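Long-range contact in fructose-1,6-bisphosphatase/inositol-1-monophosphatase (Thermotoga maritima, PDB 2P3N), which removes phosphate from fructose 1,6-bisphosphate, inositol 1-phosphate and several other phosphate esters, using magnesium as cofactor: residues A[71-76]-A[101-106]. Numbering follows the deposited sequence.
Sequences KGDRLW and VENGEV
L75 and V101 form an antiparallel hydrogen-bonded pair where strand 74-79 starts and strand 95-102 ends, at one end of two neighbouring inner strands of the mixed sheet of the inositol monophosphatase fold; strand 95-102 then turns into strand 105-113 through a type I' beta hairpin turn, E102 to E105, with N103 and G104 both at positive phi. Backbone bonds carry the pairing: L75 N to V101 O and V101 N to L75 O are each 2.8 Å. A third, N103 N to D73 O, is 2.6 Å and comes from above the carbonyl plane, 35° out of it. The same D73 O also takes a CA-H...O contact from E102 CA at 3.0 Å. Water joins turn and loop, donating to G72 O and accepting from G104 N, with a weak bond to V101 O.

Among the side chains, D73 and N103 run side by side in the same direction, carboxylate and amide planes 50° apart. On the face bearing R74 and E102, R74 NE and E102 OE1 are 4.6 Å apart, beyond a salt bridge, the oxygen well out of the guanidinium plane; the Y100 hydroxyl is bonded to E102 OE1 instead. The other face carries L75 and V101; L75 also touches N61 and M63 of strand 61-64. E102 runs alongside R74 and points the same way, its CG turned opposite the backbone N (chi1 -172°), with OE1 4.0 Å from R74 CG.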
ATOM      1  N   LYS A  71     -24.400 -17.893 -22.490  1.00 43.20           N
ATOM      2  CA  LYS A  71     -23.577 -18.311 -23.619  1.00 38.36           C
ATOM      3  C   LYS A  71     -23.641 -17.232 -24.688  1.00 41.93           C
ATOM      4  O   LYS A  71     -24.671 -16.584 -24.876  1.00 38.86           O
ATOM      5  CB  LYS A  71     -24.098 -19.612 -24.212  1.00 39.46           C
ATOM      6  CG  LYS A  71     -24.075 -20.783 -23.254  1.00 48.25           C
ATOM      7  CD  LYS A  71     -24.559 -22.053 -23.936  1.00 51.49           C
ATOM      8  CE  LYS A  71     -24.629 -23.223 -22.964  1.00 50.88           C
ATOM      9  NZ  LYS A  71     -25.118 -24.452 -23.652  1.00 52.89           N
ATOM     10  N   GLY A  72     -22.534 -17.044 -25.395  1.00 46.78           N
ATOM     11  CA  GLY A  72     -22.489 -16.042 -26.440  1.00 47.88           C
ATOM     12  C   GLY A  72     -21.131 -15.991 -27.114  1.00 50.52           C
ATOM     13  O   GLY A  72     -20.148 -16.538 -26.603  1.00 51.44           O
ATOM     14  N   ASP A  73     -21.077 -15.340 -28.273  1.00 51.52           N
ATOM     15  CA  ASP A  73     -19.830 -15.206 -29.012  1.00 54.73           C
ATOM     16  C   ASP A  73     -19.092 -14.007 -28.452  1.00 50.96           C
ATOM     17  O   ASP A  73     -17.987 -13.686 -28.866  1.00 51.08           O
ATOM     18  CB  ASP A  73     -20.104 -15.046 -30.520  1.00 61.96           C
ATOM     19  CG  ASP A  73     -21.269 -14.110 -30.819  1.00 66.34           C
ATOM     20  OD1 ASP A  73     -21.695 -14.060 -32.000  1.00 70.88           O
ATOM     21  OD2 ASP A  73     -21.756 -13.427 -29.887  1.00 70.81           O
ATOM     22  N   ARG A  74     -19.742 -13.364 -27.491  1.00 49.09           N
ATOM     23  CA  ARG A  74     -19.217 -12.204 -26.788  1.00 46.27           C
ATOM     24  C   ARG A  74     -19.633 -12.433 -25.346  1.00 42.56           C
ATOM     25  O   ARG A  74     -20.693 -11.985 -24.906  1.00 40.26           O
ATOM     26  CB  ARG A  74     -19.829 -10.921 -27.365  1.00 39.94           C
ATOM     27  CG  ARG A  74     -19.319 -10.660 -28.768  1.00 36.06           C
ATOM     28  CD  ARG A  74     -20.073  -9.579 -29.530  1.00 34.94           C
ATOM     29  NE  ARG A  74     -19.795  -8.231 -29.056  1.00 35.02           N
ATOM     30  CZ  ARG A  74     -19.622  -7.177 -29.851  1.00 31.90           C
ATOM     31  NH1 ARG A  74     -19.683  -7.309 -31.172  1.00 30.66           N
ATOM     32  NH2 ARG A  74     -19.410  -5.978 -29.323  1.00 39.67           N
ATOM     33  N   LEU A  75     -18.785 -13.162 -24.625  1.00 40.70           N
ATOM     34  CA  LEU A  75     -19.060 -13.523 -23.241  1.00 40.49           C
ATOM     35  C   LEU A  75     -18.015 -13.076 -22.211  1.00 40.91           C
ATOM     36  O   LEU A  75     -16.822 -13.350 -22.359  1.00 42.40           O
ATOM     37  CB  LEU A  75     -19.222 -15.045 -23.146  1.00 37.92           C
ATOM     38  CG  LEU A  75     -19.548 -15.637 -21.773  1.00 38.16           C
ATOM     39  CD1 LEU A  75     -21.057 -15.626 -21.552  1.00 32.94           C
ATOM     40  CD2 LEU A  75     -19.004 -17.058 -21.684  1.00 30.69           C
ATOM     41  N   TRP A  76     -18.475 -12.403 -21.158  1.00 38.82           N
ATOM     42  CA  TRP A  76     -17.597 -11.953 -20.080  1.00 35.36           C
ATOM     43  C   TRP A  76     -17.669 -12.981 -18.945  1.00 36.09           C
ATOM     44  O   TRP A  76     -18.746 -13.258 -18.413  1.00 34.25           O
ATOM     45  CB  TRP A  76     -18.049 -10.596 -19.533  1.00 34.06           C
ATOM     46  CG  TRP A  76     -18.038  -9.453 -20.510  1.00 36.79           C
ATOM     47  CD1 TRP A  76     -18.946  -9.204 -21.504  1.00 34.14           C
ATOM     48  CD2 TRP A  76     -17.113  -8.353 -20.532  1.00 39.32           C
ATOM     49  NE1 TRP A  76     -18.651  -8.015 -22.134  1.00 32.36           N
ATOM     50  CE2 TRP A  76     -17.532  -7.474 -21.559  1.00 35.21           C
ATOM     51  CE3 TRP A  76     -15.971  -8.025 -19.781  1.00 37.00           C
ATOM     52  CZ2 TRP A  76     -16.848  -6.283 -21.852  1.00 34.89           C
ATOM     53  CZ3 TRP A  76     -15.291  -6.836 -20.079  1.00 33.35           C
ATOM     54  CH2 TRP A  76     -15.736  -5.983 -21.105  1.00 31.19           C
ATOM     55  N   VAL A 101     -14.238 -13.267 -23.354  1.00 46.50           N
ATOM     56  CA  VAL A 101     -14.136 -14.298 -24.362  1.00 42.03           C
ATOM     57  C   VAL A 101     -14.971 -13.931 -25.581  1.00 41.23           C
ATOM     58  O   VAL A 101     -16.134 -13.543 -25.458  1.00 40.83           O
ATOM     59  CB  VAL A 101     -14.639 -15.635 -23.785  1.00 38.07           C
ATOM     60  CG1 VAL A 101     -14.334 -16.763 -24.716  1.00 29.83           C
ATOM     61  CG2 VAL A 101     -14.003 -15.878 -22.442  1.00 42.37           C
ATOM     62  N   GLU A 102     -14.368 -14.030 -26.758  1.00 40.87           N
ATOM     63  CA  GLU A 102     -15.084 -13.752 -27.993  1.00 39.33           C
ATOM     64  C   GLU A 102     -14.962 -14.982 -28.880  1.00 38.87           C
ATOM     65  O   GLU A 102     -13.862 -15.479 -29.128  1.00 37.45           O
ATOM     66  CB  GLU A 102     -14.521 -12.521 -28.700  1.00 41.02           C
ATOM     67  CG  GLU A 102     -15.354 -12.086 -29.897  1.00 41.85           C
ATOM     68  CD  GLU A 102     -15.233 -10.606 -30.196  1.00 44.37           C
ATOM     69  OE1 GLU A 102     -15.487  -9.792 -29.277  1.00 44.47           O
ATOM     70  OE2 GLU A 102     -14.897 -10.253 -31.348  1.00 50.22           O
ATOM     71  N   ASN A 103     -16.105 -15.481 -29.334  1.00 37.80           N
ATOM     72  CA  ASN A 103     -16.121 -16.663 -30.170  1.00 37.34           C
ATOM     73  C   ASN A 103     -15.321 -17.731 -29.448  1.00 39.11           C
ATOM     74  O   ASN A 103     -14.471 -18.395 -30.042  1.00 36.63           O
ATOM     75  CB  ASN A 103     -15.483 -16.371 -31.524  1.00 36.05           C
ATOM     76  CG  ASN A 103     -16.237 -15.316 -32.309  1.00 40.27           C
ATOM     77  OD1 ASN A 103     -15.711 -14.776 -33.284  1.00 46.90           O
ATOM     78  ND2 ASN A 103     -17.471 -15.017 -31.897  1.00 38.92           N
ATOM     79  N   GLY A 104     -15.588 -17.876 -28.152  1.00 38.47           N
ATOM     80  CA  GLY A 104     -14.898 -18.877 -27.363  1.00 34.70           C
ATOM     81  C   GLY A 104     -13.421 -18.604 -27.190  1.00 35.83           C
ATOM     82  O   GLY A 104     -12.687 -19.454 -26.680  1.00 36.84           O
ATOM     83  N   GLU A 105     -12.975 -17.419 -27.596  1.00 36.64           N
ATOM     84  CA  GLU A 105     -11.562 -17.075 -27.468  1.00 39.40           C
ATOM     85  C   GLU A 105     -11.315 -15.953 -26.479  1.00 40.18           C
ATOM     86  O   GLU A 105     -11.864 -14.860 -26.622  1.00 37.76           O
ATOM     87  CB  GLU A 105     -10.987 -16.655 -28.818  1.00 47.12           C
ATOM     88  CG  GLU A 105     -11.179 -17.672 -29.929  1.00 53.38           C
ATOM     89  CD  GLU A 105     -10.375 -17.320 -31.156  1.00 54.52           C
ATOM     90  OE1 GLU A 105      -9.132 -17.461 -31.108  1.00 62.17           O
ATOM     91  OE2 GLU A 105     -10.984 -16.887 -32.159  1.00 57.88           O
ATOM     92  N   VAL A 106     -10.476 -16.223 -25.482  1.00 40.01           N
ATOM     93  CA  VAL A 106     -10.142 -15.219 -24.474  1.00 39.77           C
ATOM     94  C   VAL A 106      -9.357 -14.090 -25.144  1.00 40.47           C
ATOM     95  O   VAL A 106      -8.240 -14.292 -25.621  1.00 39.65           O
ATOM     96  CB  VAL A 106      -9.302 -15.834 -23.330  1.00 36.14           C
ATOM     97  CG1 VAL A 106      -9.058 -14.806 -22.245  1.00 35.58           C
ATOM     98  CG2 VAL A 106     -10.018 -17.035 -22.755  1.00 31.96           C
TER
HETATM   99  O   HOH W   1     -17.513 -16.519 -26.439  1.00 38.38           O